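PDB 4MKX: inositol dehydrogenase from Lactobacillus casei, which probably oxidises scyllo-inositol with NAD as a tetrameric dehydrogenase of the Gfo/Idh/MocA family. Local coordinates for residues Ile162-Ala173 against Thr245-Ala256; Leu45-Leu56 against Val65-Met75. All blocks are in the same frame, centred on the assembly; numbering follows the deposited sequence.

Interaction 1 of 2, residues Ile162-Ala173 against Thr245-Ala256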
# COMPACT_ATOMS: atom_id res chain seq x y z
N ILE A 162 -19.97 -5.55 -15.57
CA ILE A 162 -19.98 -4.96 -14.24
C ILE A 162 -21.15 -5.47 -13.42
O ILE A 162 -22.28 -5.46 -13.88
CB ILE A 162 -20.05 -3.43 -14.36
CG1 ILE A 162 -18.77 -2.93 -15.02
CG2 ILE A 162 -20.29 -2.81 -12.98
CD1 ILE A 162 -18.78 -1.44 -15.36
N THR A 163 -20.88 -5.95 -12.22
CA THR A 163 -21.95 -6.46 -11.37
C THR A 163 -22.29 -5.48 -10.24
O THR A 163 -23.42 -5.40 -9.80
CB THR A 163 -21.57 -7.79 -10.74
OG1 THR A 163 -20.54 -7.54 -9.78
CG2 THR A 163 -21.05 -8.75 -11.77
N LEU A 164 -21.30 -4.73 -9.77
CA LEU A 164 -21.55 -3.82 -8.66
C LEU A 164 -20.61 -2.62 -8.74
O LEU A 164 -19.43 -2.77 -9.04
CB LEU A 164 -21.34 -4.54 -7.31
CG LEU A 164 -21.67 -3.75 -6.03
CD1 LEU A 164 -22.15 -4.73 -4.98
CD2 LEU A 164 -20.46 -3.01 -5.50
N ILE A 165 -21.14 -1.44 -8.48
CA ILE A 165 -20.29 -0.27 -8.34
C ILE A 165 -20.54 0.35 -6.97
O ILE A 165 -21.68 0.54 -6.57
CB ILE A 165 -20.55 0.76 -9.44
CG1 ILE A 165 -20.11 0.19 -10.78
CG2 ILE A 165 -19.73 2.02 -9.17
CD1 ILE A 165 -20.27 1.16 -11.94
N ARG A 166 -19.47 0.64 -6.24
CA ARG A 166 -19.57 1.33 -4.96
C ARG A 166 -18.84 2.65 -5.13
O ARG A 166 -17.70 2.67 -5.58
CB ARG A 166 -18.90 0.52 -3.84
CG ARG A 166 -18.85 1.28 -2.52
CD ARG A 166 -18.20 0.46 -1.37
NE ARG A 166 -16.82 0.05 -1.65
CZ ARG A 166 -15.75 0.80 -1.43
NH1 ARG A 166 -15.90 2.03 -0.94
NH2 ARG A 166 -14.54 0.35 -1.72
N SER A 167 -19.50 3.75 -4.81
CA SER A 167 -18.83 5.04 -4.90
C SER A 167 -19.06 5.87 -3.65
O SER A 167 -20.18 5.96 -3.14
CB SER A 167 -19.27 5.78 -6.18
OG SER A 167 -18.26 6.68 -6.60
N TYR A 168 -17.98 6.45 -3.13
CA TYR A 168 -18.03 7.27 -1.93
C TYR A 168 -17.60 8.67 -2.30
O TYR A 168 -16.59 8.85 -2.97
CB TYR A 168 -17.00 6.78 -0.92
CG TYR A 168 -17.35 5.56 -0.10
CD1 TYR A 168 -18.39 4.70 -0.44
CD2 TYR A 168 -16.61 5.27 1.03
CE1 TYR A 168 -18.68 3.58 0.35
CE2 TYR A 168 -16.88 4.16 1.81
CZ TYR A 168 -17.91 3.32 1.47
OH TYR A 168 -18.17 2.24 2.28
N SER A 169 -18.35 9.66 -1.83
CA SER A 169 -17.92 11.06 -1.90
C SER A 169 -18.10 11.66 -0.51
O SER A 169 -19.22 11.91 -0.08
CB SER A 169 -18.75 11.85 -2.91
OG SER A 169 -18.51 11.38 -4.23
N ILE A 170 -17.00 11.89 0.20
CA ILE A 170 -17.08 12.41 1.57
C ILE A 170 -16.20 13.65 1.74
O ILE A 170 -14.98 13.58 1.60
CB ILE A 170 -16.67 11.34 2.60
CG1 ILE A 170 -17.33 9.99 2.30
CG2 ILE A 170 -17.08 11.80 4.01
CD1 ILE A 170 -16.89 8.87 3.27
N ASP A 171 -16.83 14.79 2.02
CA ASP A 171 -16.11 16.05 2.20
C ASP A 171 -15.40 16.03 3.54
O ASP A 171 -15.83 15.35 4.47
CB ASP A 171 -17.08 17.24 2.16
CG ASP A 171 -17.21 17.86 0.78
OD1 ASP A 171 -16.38 17.56 -0.11
OD2 ASP A 171 -18.13 18.67 0.59
N PRO A 172 -14.30 16.79 3.64
CA PRO A 172 -13.51 16.82 4.87
C PRO A 172 -14.24 17.47 6.04
O PRO A 172 -15.00 18.42 5.85
CB PRO A 172 -12.29 17.66 4.49
CG PRO A 172 -12.75 18.50 3.35
CD PRO A 172 -13.71 17.64 2.59
N ALA A 173 -13.98 16.95 7.24
CA ALA A 173 -14.56 17.46 8.47
C ALA A 173 -14.25 18.94 8.65
O ALA A 173 -15.02 19.66 9.29
CB ALA A 173 -14.03 16.67 9.66
N THR A 245 -28.17 -4.65 -12.09
CA THR A 245 -26.83 -4.25 -11.63
C THR A 245 -26.98 -3.56 -10.30
O THR A 245 -27.97 -2.86 -10.07
CB THR A 245 -26.16 -3.24 -12.60
OG1 THR A 245 -25.91 -3.89 -13.84
CG2 THR A 245 -24.83 -2.72 -12.03
N MET A 246 -25.99 -3.71 -9.44
CA MET A 246 -26.11 -3.15 -8.12
C MET A 246 -25.19 -1.96 -7.98
O MET A 246 -24.12 -1.94 -8.55
CB MET A 246 -25.77 -4.21 -7.08
CG MET A 246 -26.67 -5.41 -7.20
SD MET A 246 -26.18 -6.76 -6.12
CE MET A 246 -24.78 -7.41 -6.98
N ALA A 247 -25.63 -0.97 -7.21
CA ALA A 247 -24.75 0.15 -6.89
C ALA A 247 -24.94 0.56 -5.45
O ALA A 247 -26.03 0.48 -4.90
CB ALA A 247 -24.98 1.33 -7.82
N ILE A 248 -23.85 0.99 -4.83
CA ILE A 248 -23.85 1.43 -3.45
C ILE A 248 -23.26 2.82 -3.42
O ILE A 248 -22.21 3.06 -4.03
CB ILE A 248 -22.97 0.51 -2.60
CG1 ILE A 248 -23.56 -0.90 -2.56
CG2 ILE A 248 -22.83 1.05 -1.18
CD1 ILE A 248 -22.69 -1.90 -1.89
N LEU A 249 -23.93 3.75 -2.75
CA LEU A 249 -23.38 5.10 -2.60
C LEU A 249 -23.20 5.43 -1.13
O LEU A 249 -24.01 5.05 -0.30
CB LEU A 249 -24.32 6.14 -3.19
CG LEU A 249 -24.58 6.10 -4.69
CD1 LEU A 249 -25.45 7.30 -5.07
CD2 LEU A 249 -23.26 6.13 -5.44
N VAL A 250 -22.13 6.16 -0.81
CA VAL A 250 -22.04 6.79 0.50
C VAL A 250 -21.66 8.24 0.25
O VAL A 250 -20.79 8.53 -0.57
CB VAL A 250 -21.01 6.12 1.43
CG1 VAL A 250 -20.81 6.98 2.67
CG2 VAL A 250 -21.49 4.74 1.84
N ALA A 251 -22.34 9.16 0.92
CA ALA A 251 -22.05 10.58 0.81
C ALA A 251 -21.92 11.12 2.21
O ALA A 251 -22.60 10.67 3.13
CB ALA A 251 -23.16 11.31 0.08
N GLY A 252 -21.02 12.07 2.40
CA GLY A 252 -20.84 12.58 3.73
C GLY A 252 -20.13 13.90 3.71
O GLY A 252 -19.60 14.33 2.69
N ARG A 253 -20.13 14.55 4.87
CA ARG A 253 -19.50 15.84 5.01
C ARG A 253 -18.49 15.85 6.14
O ARG A 253 -17.97 16.90 6.51
CB ARG A 253 -20.57 16.90 5.25
CG ARG A 253 -21.71 16.85 4.26
CD ARG A 253 -22.70 17.97 4.52
NE ARG A 253 -23.73 18.06 3.49
CZ ARG A 253 -23.55 18.65 2.30
NH1 ARG A 253 -22.38 19.19 1.98
NH2 ARG A 253 -24.55 18.68 1.43
N ASN A 254 -18.20 14.67 6.69
CA ASN A 254 -17.39 14.60 7.90
C ASN A 254 -16.25 13.57 7.88
O ASN A 254 -16.11 12.78 8.80
CB ASN A 254 -18.30 14.34 9.10
CG ASN A 254 -17.64 14.68 10.43
OD1 ASN A 254 -16.84 15.61 10.51
ND2 ASN A 254 -17.96 13.91 11.47
N ALA A 255 -15.43 13.59 6.83
CA ALA A 255 -14.28 12.69 6.77
C ALA A 255 -13.10 13.28 7.53
O ALA A 255 -12.65 14.39 7.23
CB ALA A 255 -13.87 12.40 5.32
N ALA A 256 -12.57 12.55 8.50
CA ALA A 256 -11.48 13.08 9.30
C ALA A 256 -10.15 13.11 8.54
O ALA A 256 -9.28 13.94 8.84
CB ALA A 256 -11.34 12.29 10.59
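Tyr168 and Val250 lie side by side on neighbouring strands, the ring laid against the valine: Val250 CB meets one face, 3.9 Å from the ring centroid, and Val250 CG2 comes to 3.4 Å from Tyr168 CE1. The tyrosine holds its CG anti to the carbonyl carbon (chi1 -79°), which turns a ring face to Val250. Arg166 takes the opposite face. Its chain bends at chi3 (59°), and the guanidinium, edge toward the ring, sets NH1 over the ring centre. Replacing the tyrosine by an alanine would probably deprive both Val250 and the guanidinium of the surface they rest on, and Glu264 of the second subunit of its hydroxyl partner.

Strands 162-172 and 246-252 run parallel, 9° apart, in the mixed sheet of the C-terminal domain, laced by alternating backbone hydrogen bonds such as Ile248 N to Ile165 O (2.8 Å). Leu164, Arg166, Tyr168, Met246, Ile248 and Val250 share the face that meets the second subunit. Ile165, Ser167, Ala247 and Leu249 line the other, packed by helix 197-207, where Asp199 bonds the hydroxyls of Ser167 and Ser169.

Packing stays close at Ile170, whose CG2 reaches Ala255 CB at 3.5 Å across Gly252, where a side chain would crowd it. Beyond, a beta bulge shifts the register by one and the contact runs out to partly exposed Asp171, Pro172 and Ala173, with fewer side-chain contacts. Here backbone bonds persist, Ala255 N to Asp171 O being 3.0 Å, yet Asp171 OD2 stands 4.5 Å from Arg253 NH1, too far for a salt bridge; Arg253 instead pairs with Asp194. By contrast, Glu262 and Glu264 of the same chain form salt bridges with buried Arg166, probably balancing its charge as it lies on the tyrosine face, while the Tyr168 hydroxyl carries a hydrogen bond to the second subunit.

Interaction 2 of 2, residues Leu45-Leu56 against Val65-Met75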
# COMPACT_ATOMS: atom_id res chain seq x y z
N LEU A 45 -9.95 34.86 -21.06
CA LEU A 45 -11.05 35.26 -20.19
C LEU A 45 -11.34 36.73 -20.44
O LEU A 45 -10.59 37.61 -20.01
CB LEU A 45 -10.73 35.01 -18.71
CG LEU A 45 -11.94 35.13 -17.78
CD1 LEU A 45 -12.94 34.04 -18.06
CD2 LEU A 45 -11.50 35.09 -16.33
N GLN A 46 -12.43 36.98 -21.15
CA GLN A 46 -12.74 38.31 -21.67
C GLN A 46 -13.68 39.08 -20.75
O GLN A 46 -13.53 40.29 -20.56
CB GLN A 46 -13.38 38.17 -23.05
CG GLN A 46 -13.95 39.46 -23.61
CD GLN A 46 -12.88 40.42 -24.09
OE1 GLN A 46 -11.71 40.07 -24.17
NE2 GLN A 46 -13.30 41.63 -24.44
N ALA A 47 -14.65 38.37 -20.18
CA ALA A 47 -15.69 39.03 -19.41
C ALA A 47 -16.06 38.23 -18.17
O ALA A 47 -15.89 37.00 -18.14
CB ALA A 47 -16.92 39.25 -20.27
N ALA A 48 -16.55 38.92 -17.14
CA ALA A 48 -17.03 38.28 -15.92
C ALA A 48 -18.31 38.96 -15.47
O ALA A 48 -18.46 40.18 -15.63
CB ALA A 48 -15.98 38.35 -14.82
N THR A 49 -19.24 38.17 -14.94
CA THR A 49 -20.48 38.70 -14.35
C THR A 49 -20.55 38.31 -12.89
O THR A 49 -20.34 37.15 -12.54
CB THR A 49 -21.73 38.12 -15.04
OG1 THR A 49 -21.78 38.57 -16.39
CG2 THR A 49 -23.01 38.55 -14.31
N SER A 50 -20.81 39.29 -12.03
CA SER A 50 -21.09 39.04 -10.62
C SER A 50 -21.79 40.25 -10.03
O SER A 50 -21.60 41.38 -10.50
CB SER A 50 -19.80 38.76 -9.85
OG SER A 50 -20.08 38.60 -8.47
N VAL A 51 -22.61 40.03 -9.01
CA VAL A 51 -23.29 41.14 -8.35
C VAL A 51 -22.65 41.36 -6.98
O VAL A 51 -23.14 42.12 -6.14
CB VAL A 51 -24.82 40.92 -8.28
CG1 VAL A 51 -25.16 39.78 -7.33
CG2 VAL A 51 -25.55 42.20 -7.90
N VAL A 52 -21.52 40.69 -6.75
CA VAL A 52 -20.64 41.07 -5.66
C VAL A 52 -19.45 41.84 -6.24
O VAL A 52 -18.64 41.28 -6.99
CB VAL A 52 -20.15 39.87 -4.82
CG1 VAL A 52 -19.27 40.35 -3.68
CG2 VAL A 52 -21.34 39.10 -4.26
N PRO A 53 -19.38 43.15 -5.94
CA PRO A 53 -18.36 44.12 -6.37
C PRO A 53 -16.93 43.64 -6.20
O PRO A 53 -16.14 43.72 -7.14
CB PRO A 53 -18.63 45.31 -5.44
CG PRO A 53 -20.10 45.26 -5.21
CD PRO A 53 -20.47 43.80 -5.18
N ALA A 54 -16.58 43.15 -5.01
CA ALA A 54 -15.24 42.65 -4.73
C ALA A 54 -14.79 41.58 -5.72
O ALA A 54 -13.62 41.51 -6.09
CB ALA A 54 -15.15 42.12 -3.31
N GLU A 55 -15.74 40.75 -6.15
CA GLU A 55 -15.45 39.69 -7.11
C GLU A 55 -15.07 40.24 -8.48
O GLU A 55 -14.14 39.75 -9.11
CB GLU A 55 -16.64 38.72 -7.19
CG GLU A 55 -16.83 37.90 -5.91
CD GLU A 55 -18.01 36.94 -5.98
OE1 GLU A 55 -18.67 36.87 -7.04
OE2 GLU A 55 -18.27 36.26 -4.96
N LEU A 56 -15.78 41.27 -8.93
CA LEU A 56 -15.46 41.90 -10.21
C LEU A 56 -14.11 42.61 -10.17
O LEU A 56 -13.39 42.65 -11.16
CB LEU A 56 -16.56 42.88 -10.63
CG LEU A 56 -17.89 42.25 -11.05
CD1 LEU A 56 -18.86 43.32 -11.54
CD2 LEU A 56 -17.67 41.20 -12.13
N VAL A 65 -9.32 40.84 -16.62
CA VAL A 65 -10.55 40.75 -17.38
C VAL A 65 -10.94 42.16 -17.85
O VAL A 65 -10.92 43.10 -17.06
CB VAL A 65 -11.68 40.14 -16.54
CG1 VAL A 65 -13.04 40.41 -17.17
CG2 VAL A 65 -11.46 38.65 -16.37
N GLU A 66 -11.27 42.29 -19.13
CA GLU A 66 -11.57 43.59 -19.71
C GLU A 66 -12.99 44.11 -19.45
O GLU A 66 -13.17 45.28 -19.11
CB GLU A 66 -11.29 43.57 -21.21
CG GLU A 66 -9.80 43.51 -21.52
CD GLU A 66 -9.51 43.26 -22.98
OE1 GLU A 66 -10.37 43.60 -23.83
OE2 GLU A 66 -8.43 42.71 -23.29
N GLU A 67 -13.99 43.25 -19.60
CA GLU A 67 -15.39 43.67 -19.46
C GLU A 67 -16.04 43.05 -18.23
O GLU A 67 -16.10 41.83 -18.11
CB GLU A 67 -16.18 43.27 -20.70
CG GLU A 67 -15.59 43.73 -22.02
CD GLU A 67 -16.39 43.26 -23.21
OE1 GLU A 67 -17.45 43.86 -23.49
OE2 GLU A 67 -15.96 42.29 -23.87
N VAL A 68 -16.52 43.87 -17.30
CA VAL A 68 -17.26 43.35 -16.16
C VAL A 68 -18.74 43.74 -16.23
O VAL A 68 -19.09 44.79 -16.78
CB VAL A 68 -16.65 43.79 -14.81
CG1 VAL A 68 -15.31 43.09 -14.58
CG2 VAL A 68 -16.47 45.29 -14.77
N PHE A 69 -19.60 42.87 -15.70
CA PHE A 69 -21.04 43.07 -15.75
C PHE A 69 -21.68 42.71 -14.42
O PHE A 69 -21.17 41.86 -13.68
CB PHE A 69 -21.66 42.23 -16.87
CG PHE A 69 -21.16 42.58 -18.24
CD1 PHE A 69 -20.00 42.00 -18.75
CD2 PHE A 69 -21.84 43.51 -19.02
CE1 PHE A 69 -19.54 42.32 -20.01
CE2 PHE A 69 -21.38 43.84 -20.28
CZ PHE A 69 -20.23 43.25 -20.78
N GLU A 70 -22.80 43.36 -14.11
CA GLU A 70 -23.57 43.06 -12.91
C GLU A 70 -24.73 42.14 -13.26
O GLU A 70 -25.34 41.53 -12.38
CB GLU A 70 -24.11 44.35 -12.28
CG GLU A 70 -23.05 45.25 -11.63
CD GLU A 70 -22.26 46.06 -12.63
OE1 GLU A 70 -22.82 46.45 -13.69
OE2 GLU A 70 -21.06 46.32 -12.36
N ASP A 71 -25.02 42.03 -14.55
CA ASP A 71 -26.17 41.27 -15.03
C ASP A 71 -25.76 40.28 -16.12
O ASP A 71 -25.08 40.67 -17.07
CB ASP A 71 -27.24 42.22 -15.57
CG ASP A 71 -28.43 41.48 -16.14
OD1 ASP A 71 -29.29 41.07 -15.34
OD2 ASP A 71 -28.51 41.30 -17.37
N PHE A 72 -26.17 39.02 -15.98
CA PHE A 72 -25.77 37.99 -16.95
C PHE A 72 -26.26 38.26 -18.37
O PHE A 72 -25.51 38.07 -19.34
CB PHE A 72 -26.23 36.60 -16.50
CG PHE A 72 -25.83 35.49 -17.43
CD1 PHE A 72 -24.56 34.93 -17.35
CD2 PHE A 72 -26.71 35.02 -18.40
CE1 PHE A 72 -24.18 33.91 -18.21
CE2 PHE A 72 -26.33 34.01 -19.26
CZ PHE A 72 -25.07 33.44 -19.16
N ASP A 73 -27.51 38.69 -18.51
CA ASP A 73 -28.03 38.95 -19.84
C ASP A 73 -27.31 40.12 -20.49
O ASP A 73 -27.14 40.13 -21.70
CB ASP A 73 -29.54 39.21 -19.80
CG ASP A 73 -30.30 38.02 -19.28
OD1 ASP A 73 -30.46 37.05 -20.04
OD2 ASP A 73 -30.72 38.04 -18.10
N ASP A 74 -26.88 41.07 -19.67
CA ASP A 74 -26.13 42.21 -20.17
C ASP A 74 -24.81 41.71 -20.75
O ASP A 74 -24.40 42.12 -21.83
CB ASP A 74 -25.87 43.22 -19.05
CG ASP A 74 -25.26 44.51 -19.55
OD1 ASP A 74 -25.27 44.74 -20.78
OD2 ASP A 74 -24.76 45.29 -18.71
N MET A 75 -24.16 40.78 -20.05
CA MET A 75 -22.90 40.23 -20.55
C MET A 75 -23.06 39.50 -21.87
O MET A 75 -22.30 39.71 -22.82
CB MET A 75 -22.26 39.28 -19.53
CG MET A 75 -20.97 38.65 -20.07
SD MET A 75 -20.10 37.59 -18.88
CE MET A 75 -21.27 36.25 -18.69
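Strand 45-49 runs parallel to the edge strand 67-69, their axes 4.8 Å apart and at 17° to each other, as Gln46 O, Ala48 N, Ala48 O and Ser50 N bond in turn to Glu67 N, Glu67 O, Phe69 N and Phe69 O. With helix 53-63 between them, they form a beta-alpha-beta crossover of the Rossmann fold. Leu56 ties the helix to the second strand, its CD2 lying 3.9 Å from Val68 CB and its CD1 against Phe69 O. At the strand entrance Val65 splits its branches, CG1 against Gln46 O and CG2 against Leu45 CD2 (3.6 Å). Gln46 bends at chi2 (75°), which carries its amide to the carboxylate of Glu67: NE2 donates a straight 2.8 Å bond to OE2 on the anti side, from somewhat out of the carboxylate plane. The same oxygen also accepts from Asp80 N. At the loop after the first strand, Ser50 OG accepts from Val52 N in an ST turn and donates to Glu55 OE1. Ala47 CB meets the edge of the Phe69 ring near CE1 and also packs 3.8 Å from Met75 SD. Beside it, the buried Thr49 OG1 has no hydrogen-bond partner in the model and rests 3.2 Å from Met75 SD.

How the interactions relate
Interaction 2 comes first along the chain, in the N-terminal Rossmann domain, and closes before interaction 1 begins in the C-terminal domain. They lie on opposite sides of the chain's centre, their own centres 37 Å apart and their nearest atoms about 18 Å apart, and share no sheet. Both join parallel neighbouring strands, but in different settings: segments 45-56 and 65-75 lie at one margin of the all-parallel sheet, where strand 67-69 is outermost and no other subunit touches them, whereas strands 162-172 and 246-252 are interior strands of a mixed sheet. Interaction 2 thus belongs to the domain that probably binds the dinucleotide, and interaction 1 to a sheet that takes part in subunit contacts.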